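Side-chain contacts in aldehyde dehydrogenase (Burkholderia vietnamiensis, PDB 5KF0), which probably oxidises aldehydes to carboxylic acids with a nicotinamide cofactor, and binds NADPH: residues H170-A175 against F182-A187; F230-F235 against E472-P477. All coordinates share one frame; numbering follows the deposited sequence. Where two conformers were deposited one is given.

In the fold
Both contacts reach the same mixed sheet, both touch NADPH, and their centres are about 12 Å apart. Strand 155-158 runs between strand 182-185 of contact 1 and strand 232-236 of contact 2. The two contacts touch each other directly. Lys171 NZ is 2.8 Å from Ser234 OG, a probable hydrogen bond. Met474 packs against helix 164-178, with its SD 3.5 Å from Ala175 N and its CE 3.6 Å from Lys171 O. Each contact meets the cofactor from its strand: contact 1 through Lys185 to Ala187, and contact 2 through Phe235. Hydrophobic packing and cofactor binding are thus combined on two strands of one sheet, either side of strand 155-158.

Contact 1 of 2, residues H170-A175 against F182-A187. With NDP (NADPH dihydro-nicotinamide-adenine-dinucleotide phosphate), chain E.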
# COMPACT_ATOMS: atom_id res chain seq x y z
N HIS A 170 1.90 -19.23 -14.60
CA HIS A 170 2.38 -17.94 -14.11
C HIS A 170 2.30 -16.85 -15.17
O HIS A 170 2.53 -15.68 -14.83
CB HIS A 170 3.82 -18.08 -13.57
CG HIS A 170 3.85 -18.47 -12.12
ND1 HIS A 170 3.48 -17.59 -11.12
CD2 HIS A 170 4.13 -19.65 -11.51
CE1 HIS A 170 3.56 -18.21 -9.95
NE2 HIS A 170 3.95 -19.46 -10.16
N LYS A 171 1.96 -17.18 -16.41
CA LYS A 171 1.65 -16.18 -17.43
C LYS A 171 0.16 -16.12 -17.74
O LYS A 171 -0.43 -15.04 -17.76
CB LYS A 171 2.45 -16.45 -18.71
CG LYS A 171 3.97 -16.57 -18.45
CD LYS A 171 4.76 -16.70 -19.76
CE LYS A 171 6.22 -17.10 -19.46
NZ LYS A 171 6.94 -16.05 -18.66
N VAL A 172 -0.46 -17.29 -17.95
CA VAL A 172 -1.87 -17.38 -18.33
C VAL A 172 -2.76 -16.81 -17.23
O VAL A 172 -3.68 -16.03 -17.49
CB VAL A 172 -2.24 -18.84 -18.64
CG1 VAL A 172 -3.75 -19.00 -18.77
CG2 VAL A 172 -1.52 -19.31 -19.91
N ALA A 173 -2.54 -17.26 -15.98
CA ALA A 173 -3.48 -16.88 -14.92
C ALA A 173 -3.45 -15.38 -14.65
O ALA A 173 -4.53 -14.77 -14.55
CB ALA A 173 -3.19 -17.70 -13.65
N PRO A 174 -2.29 -14.72 -14.54
CA PRO A 174 -2.31 -13.25 -14.37
C PRO A 174 -2.84 -12.53 -15.59
O PRO A 174 -3.49 -11.48 -15.44
CB PRO A 174 -0.84 -12.89 -14.11
CG PRO A 174 -0.08 -14.15 -14.03
CD PRO A 174 -0.93 -15.30 -14.44
N ALA A 175 -2.61 -13.05 -16.79
CA ALA A 175 -3.16 -12.41 -17.98
C ALA A 175 -4.68 -12.37 -17.91
O ALA A 175 -5.30 -11.35 -18.23
CB ALA A 175 -2.70 -13.15 -19.24
N PHE A 182 -3.99 -13.30 -24.93
CA PHE A 182 -2.63 -13.81 -25.00
C PHE A 182 -2.54 -14.95 -26.01
O PHE A 182 -3.52 -15.64 -26.29
CB PHE A 182 -2.12 -14.29 -23.63
CG PHE A 182 -2.84 -15.51 -23.12
CD1 PHE A 182 -2.41 -16.79 -23.46
CD2 PHE A 182 -3.96 -15.37 -22.29
CE1 PHE A 182 -3.07 -17.92 -23.00
CE2 PHE A 182 -4.64 -16.50 -21.81
CZ PHE A 182 -4.20 -17.77 -22.17
N VAL A 183 -1.32 -15.16 -26.50
CA VAL A 183 -0.99 -16.31 -27.34
C VAL A 183 0.18 -17.00 -26.66
O VAL A 183 1.24 -16.39 -26.47
CB VAL A 183 -0.61 -15.89 -28.77
CG1 VAL A 183 -0.36 -17.14 -29.64
CG2 VAL A 183 -1.72 -15.02 -29.41
N LEU A 184 -0.01 -18.27 -26.28
CA LEU A 184 0.99 -19.05 -25.56
C LEU A 184 1.61 -20.08 -26.49
O LEU A 184 0.90 -20.83 -27.15
CB LEU A 184 0.37 -19.76 -24.35
CG LEU A 184 1.24 -20.82 -23.65
CD1 LEU A 184 2.46 -20.18 -22.98
CD2 LEU A 184 0.43 -21.63 -22.62
N LYS A 185 2.94 -20.09 -26.55
CA LYS A 185 3.69 -21.14 -27.24
C LYS A 185 4.37 -22.01 -26.20
O LYS A 185 5.37 -21.59 -25.60
CB LYS A 185 4.73 -20.54 -28.19
CG LYS A 185 5.30 -21.59 -29.15
CD LYS A 185 6.70 -21.22 -29.66
CE LYS A 185 7.78 -21.65 -28.65
NZ LYS A 185 7.80 -23.15 -28.51
N PRO A 186 3.88 -23.21 -25.94
CA PRO A 186 4.55 -24.10 -25.00
C PRO A 186 5.79 -24.70 -25.64
O PRO A 186 6.01 -24.59 -26.85
CB PRO A 186 3.49 -25.17 -24.72
CG PRO A 186 2.78 -25.29 -26.06
CD PRO A 186 2.74 -23.87 -26.61
N ALA A 187 6.59 -25.36 -24.81
CA ALA A 187 7.73 -26.11 -25.33
C ALA A 187 7.25 -27.29 -26.18
O ALA A 187 6.32 -28.01 -25.81
CB ALA A 187 8.60 -26.63 -24.19
PA NDP E . 14.77 -23.20 -24.00
O1A NDP E . 15.37 -21.84 -23.93
O2A NDP E . 15.61 -24.17 -24.84
O5B NDP E . 13.29 -23.19 -24.56
C5B NDP E . 12.30 -22.45 -23.80
C4B NDP E . 11.17 -22.06 -24.73
O4B NDP E . 11.65 -21.08 -25.67
C3B NDP E . 10.60 -23.21 -25.57
O3B NDP E . 9.20 -23.02 -25.77
C2B NDP E . 11.34 -23.03 -26.89
O2B NDP E . 10.67 -23.57 -28.04
C1B NDP E . 11.32 -21.51 -26.97
N9A NDP E . 12.28 -20.95 -27.91
C8A NDP E . 13.62 -21.22 -28.04
N7A NDP E . 14.22 -20.49 -28.95
C5A NDP E . 13.22 -19.68 -29.45
C6A NDP E . 13.21 -18.68 -30.44
N6A NDP E . 14.28 -18.31 -31.15
N1A NDP E . 12.03 -18.05 -30.68
C2A NDP E . 10.95 -18.42 -29.99
N3A NDP E . 10.83 -19.36 -29.05
C4A NDP E . 12.01 -19.96 -28.83
O3 NDP E . 14.62 -23.77 -22.52
PN NDP E . 14.16 -25.18 -21.94
O1N NDP E . 12.81 -25.51 -22.45
O2N NDP E . 15.25 -26.17 -22.27
O5D NDP E . 14.07 -24.96 -20.38
C5D NDP E . 15.20 -24.93 -19.48
C4D NDP E . 15.60 -23.50 -19.25
O4D NDP E . 14.48 -22.75 -18.69
C3D NDP E . 16.75 -23.36 -18.25
O3D NDP E . 17.72 -22.39 -18.64
C2D NDP E . 16.02 -22.97 -16.97
O2D NDP E . 16.79 -22.30 -15.97
C1D NDP E . 14.91 -22.08 -17.53
N1N NDP E . 13.85 -21.99 -16.54
C2N NDP E . 13.51 -20.80 -15.95
C3N NDP E . 12.64 -20.71 -14.92
C7N NDP E . 12.22 -19.41 -14.34
O7N NDP E . 11.06 -19.32 -13.90
N7N NDP E . 13.10 -18.41 -14.26
C4N NDP E . 12.11 -21.95 -14.29
C5N NDP E . 12.27 -23.12 -15.20
C6N NDP E . 13.14 -23.11 -16.19
P2B NDP E . 10.88 -25.14 -28.48
O1X NDP E . 11.65 -25.82 -27.41
O2X NDP E . 9.47 -25.61 -28.72
O3X NDP E . 11.62 -25.11 -29.80
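Val172 sets both of its methyls against the ring of Phe182. CG1 lies 3.6 Å from Phe182 CZ, and CG2 lies 3.7 Å from Phe182 CE1. The two methyls straddle CZ, CG1 toward the CE2 side and CG2 toward the CE1 side. Phe182 CG sits between its own backbone N and carbonyl carbon (chi1 67°), which places the ring against the helix. Nearer the root of the same ring, Ala175 CB is 4.0 Å from Phe182 CD2. This is the tight part, and Phe157 and Phe117 pack around it. The packing is looser toward Leu184, where a single methyl pair meets: Val172 CG2 to Leu184 CD2 is 4.1 Å.

Beyond Leu184 the strand leaves the helix and turns polar. The Lys185 chain bends at its last two torsions and brings NZ to the cofactor. Lys185 NZ donates to O2B of NADPH at 2.9 Å and to O2X of its 2'-phosphate at 3.0 Å. A third bond runs from Lys185 NZ to the ribose O3B at 3.1 Å. Lys185 NZ also bonds Pro186 O at 2.8 Å, approaching from above the carbonyl plane, and Ala216 O is a further acceptor. Five acceptors lie round an ammonium with three N-H groups, so some hydrogens are probably shared. On the helix, Lys171 NZ makes a salt bridge with Glu465.

Segment 170-175 runs almost antiparallel to strand 182-185, at 169°. Together with strand 155-158 they form a beta-alpha-beta unit, as in the Rossmann-like cofactor domain of aldehyde dehydrogenases, with the adenosine end of NADPH beyond the strand.

Contact 2 of 2, residues F230-F235 against E472-P477; sequences FRLLSF and EDMTEP. With NDP (NADPH dihydro-nicotinamide-adenine-dinucleotide phosphate), chain E.
Thr475 OG1, beside the Met474 that packs on Leu232, is gripped by two groups: it donates to Ile471 O, one turn back in the helix, and accepts from Arg149 NE. This probably holds the turn where helix 467-473 ends and strand 475-483 begins. Met474 is the first residue to leave the helical conformation.

The contact itself is apolar and small. Leu232 CD2 reaches Met474 CG at 3.7 Å. The same methyl lies 4.1 Å from Asp473 O, so it rests against the end of the helix. Met474 CG stands beside its backbone N (chi1 -63°), and the chain is extended beyond CG. Its sulfur and end methyl therefore run on past the leucine, toward Phe157 and Pro174. Leu232 also packs on Val255 of the next strand, as does Asp473. Asp473 OD1 makes a long, weak ion pair with Lys253.

The two ends of the region differ. At the end of strand 232-236, Phe235 turns its ring edge to NADPH, with Phe235 CE1 3.2 Å from the ribose O4B. At the other end, Glu476 OE2 forms a salt bridge with Arg464 of the second subunit.

The methyl-to-methylene contact gives no directional bond. It can set little orientation itself, so the polar bonds of Thr475 and Glu476 probably define how the turn sits, with Glu476 linking it to the second subunit.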
# COMPACT_ATOMS: atom_id res chain seq x y z
N PHE A 230 1.89 -7.49 -30.55
CA PHE A 230 2.11 -7.88 -29.16
C PHE A 230 2.68 -6.69 -28.40
O PHE A 230 3.64 -6.06 -28.85
CB PHE A 230 3.11 -9.04 -29.09
CG PHE A 230 2.55 -10.40 -29.45
CD1 PHE A 230 1.46 -10.94 -28.79
CD2 PHE A 230 3.22 -11.19 -30.39
CE1 PHE A 230 1.01 -12.22 -29.09
CE2 PHE A 230 2.77 -12.47 -30.71
CZ PHE A 230 1.65 -12.98 -30.06
N ARG A 231 2.12 -6.40 -27.22
CA ARG A 231 2.61 -5.30 -26.39
C ARG A 231 3.56 -5.77 -25.29
O ARG A 231 4.24 -4.93 -24.68
CB ARG A 231 1.43 -4.55 -25.77
CG ARG A 231 0.35 -4.17 -26.78
CD ARG A 231 0.88 -3.32 -27.92
NE ARG A 231 1.00 -1.91 -27.55
CZ ARG A 231 0.02 -1.02 -27.70
NH1 ARG A 231 -1.15 -1.38 -28.21
NH2 ARG A 231 0.20 0.24 -27.32
N LEU A 232 3.63 -7.07 -25.04
CA LEU A 232 4.49 -7.67 -24.04
C LEU A 232 4.93 -9.02 -24.55
O LEU A 232 4.12 -9.77 -25.10
CB LEU A 232 3.76 -7.84 -22.70
CG LEU A 232 4.45 -8.74 -21.67
CD1 LEU A 232 5.74 -8.09 -21.16
CD2 LEU A 232 3.52 -9.08 -20.51
N LEU A 233 6.23 -9.31 -24.42
CA LEU A 233 6.76 -10.66 -24.55
C LEU A 233 7.21 -11.09 -23.16
O LEU A 233 8.02 -10.40 -22.53
CB LEU A 233 7.94 -10.72 -25.52
CG LEU A 233 8.81 -11.98 -25.41
CD1 LEU A 233 8.06 -13.22 -25.90
CD2 LEU A 233 10.11 -11.82 -26.18
N SER A 234 6.66 -12.19 -22.66
CA SER A 234 7.10 -12.74 -21.39
C SER A 234 7.62 -14.15 -21.66
O SER A 234 6.86 -15.03 -22.06
CB SER A 234 5.97 -12.73 -20.35
OG SER A 234 6.41 -13.31 -19.13
N PHE A 235 8.92 -14.32 -21.47
CA PHE A 235 9.66 -15.51 -21.87
C PHE A 235 10.23 -16.20 -20.64
O PHE A 235 10.89 -15.55 -19.81
CB PHE A 235 10.80 -15.13 -22.84
CG PHE A 235 11.77 -16.27 -23.11
CD1 PHE A 235 11.54 -17.15 -24.15
CD2 PHE A 235 12.89 -16.46 -22.30
CE1 PHE A 235 12.41 -18.21 -24.40
CE2 PHE A 235 13.77 -17.52 -22.53
CZ PHE A 235 13.53 -18.39 -23.59
N GLU A 472 1.25 -6.47 -12.71
CA GLU A 472 1.85 -5.16 -12.93
C GLU A 472 2.47 -5.06 -14.32
O GLU A 472 2.30 -4.05 -15.01
CB GLU A 472 2.90 -4.86 -11.85
CG GLU A 472 3.42 -3.44 -11.93
CD GLU A 472 4.52 -3.13 -10.95
OE1 GLU A 472 4.99 -4.06 -10.25
OE2 GLU A 472 4.92 -1.95 -10.89
N ASP A 473 3.19 -6.10 -14.75
CA ASP A 473 3.82 -6.04 -16.07
C ASP A 473 2.79 -6.14 -17.20
O ASP A 473 3.04 -5.63 -18.30
CB ASP A 473 4.85 -7.16 -16.23
CG ASP A 473 6.14 -6.86 -15.49
OD1 ASP A 473 6.46 -5.67 -15.30
OD2 ASP A 473 6.82 -7.82 -15.10
N MET A 474 1.66 -6.79 -16.95
CA MET A 474 0.63 -6.98 -17.96
C MET A 474 -0.39 -5.86 -17.96
O MET A 474 -1.44 -5.98 -18.62
CB MET A 474 -0.07 -8.32 -17.74
CG MET A 474 0.88 -9.49 -17.91
SD MET A 474 0.13 -11.08 -17.54
CE MET A 474 1.61 -12.07 -17.55
N THR A 475 -0.11 -4.76 -17.26
CA THR A 475 -1.00 -3.61 -17.28
C THR A 475 -0.19 -2.34 -17.46
O THR A 475 1.00 -2.28 -17.12
CB THR A 475 -1.83 -3.50 -15.98
OG1 THR A 475 -0.97 -3.54 -14.83
CG2 THR A 475 -2.86 -4.62 -15.88
N GLU A 476 -0.85 -1.31 -18.00
CA GLU A 476 -0.32 0.04 -18.03
C GLU A 476 -1.07 0.88 -17.02
O GLU A 476 -2.30 0.86 -17.02
CB GLU A 476 -0.47 0.67 -19.42
CG GLU A 476 0.56 0.19 -20.45
CD GLU A 476 1.91 0.83 -20.26
OE1 GLU A 476 2.84 0.52 -21.05
OE2 GLU A 476 2.06 1.66 -19.34
N PRO A 477 -0.39 1.67 -16.19
CA PRO A 477 -1.13 2.64 -15.38
C PRO A 477 -1.75 3.70 -16.28
O PRO A 477 -1.15 4.15 -17.26
CB PRO A 477 -0.06 3.25 -14.46
CG PRO A 477 1.23 2.98 -15.14
CD PRO A 477 1.06 1.74 -15.98
PA NDP E . 14.77 -23.20 -24.00
O1A NDP E . 15.37 -21.84 -23.93
O2A NDP E . 15.61 -24.17 -24.84
O5B NDP E . 13.29 -23.19 -24.56
C5B NDP E . 12.30 -22.45 -23.80
C4B NDP E . 11.17 -22.06 -24.73
O4B NDP E . 11.65 -21.08 -25.67
C3B NDP E . 10.60 -23.21 -25.57
O3B NDP E . 9.20 -23.02 -25.77
C2B NDP E . 11.34 -23.03 -26.89
O2B NDP E . 10.67 -23.57 -28.04
C1B NDP E . 11.32 -21.51 -26.97
N9A NDP E . 12.28 -20.95 -27.91
C8A NDP E . 13.62 -21.22 -28.04
N7A NDP E . 14.22 -20.49 -28.95
C5A NDP E . 13.22 -19.68 -29.45
C6A NDP E . 13.21 -18.68 -30.44
N6A NDP E . 14.28 -18.31 -31.15
N1A NDP E . 12.03 -18.05 -30.68
C2A NDP E . 10.95 -18.42 -29.99
N3A NDP E . 10.83 -19.36 -29.05
C4A NDP E . 12.01 -19.96 -28.83
O3 NDP E . 14.62 -23.77 -22.52
PN NDP E . 14.16 -25.18 -21.94
O1N NDP E . 12.81 -25.51 -22.45
O2N NDP E . 15.25 -26.17 -22.27
O5D NDP E . 14.07 -24.96 -20.38
C5D NDP E . 15.20 -24.93 -19.48
C4D NDP E . 15.60 -23.50 -19.25
O4D NDP E . 14.48 -22.75 -18.69
C3D NDP E . 16.75 -23.36 -18.25
O3D NDP E . 17.72 -22.39 -18.64
C2D NDP E . 16.02 -22.97 -16.97
O2D NDP E . 16.79 -22.30 -15.97
C1D NDP E . 14.91 -22.08 -17.53
N1N NDP E . 13.85 -21.99 -16.54
C2N NDP E . 13.51 -20.80 -15.95
C3N NDP E . 12.64 -20.71 -14.92
C7N NDP E . 12.22 -19.41 -14.34
O7N NDP E . 11.06 -19.32 -13.90
N7N NDP E . 13.10 -18.41 -14.26
C4N NDP E . 12.11 -21.95 -14.29
C5N NDP E . 12.27 -23.12 -15.20
C6N NDP E . 13.14 -23.11 -16.19
P2B NDP E . 10.88 -25.14 -28.48
O1X NDP E . 11.65 -25.82 -27.41
O2X NDP E . 9.47 -25.61 -28.72
O3X NDP E . 11.62 -25.11 -29.80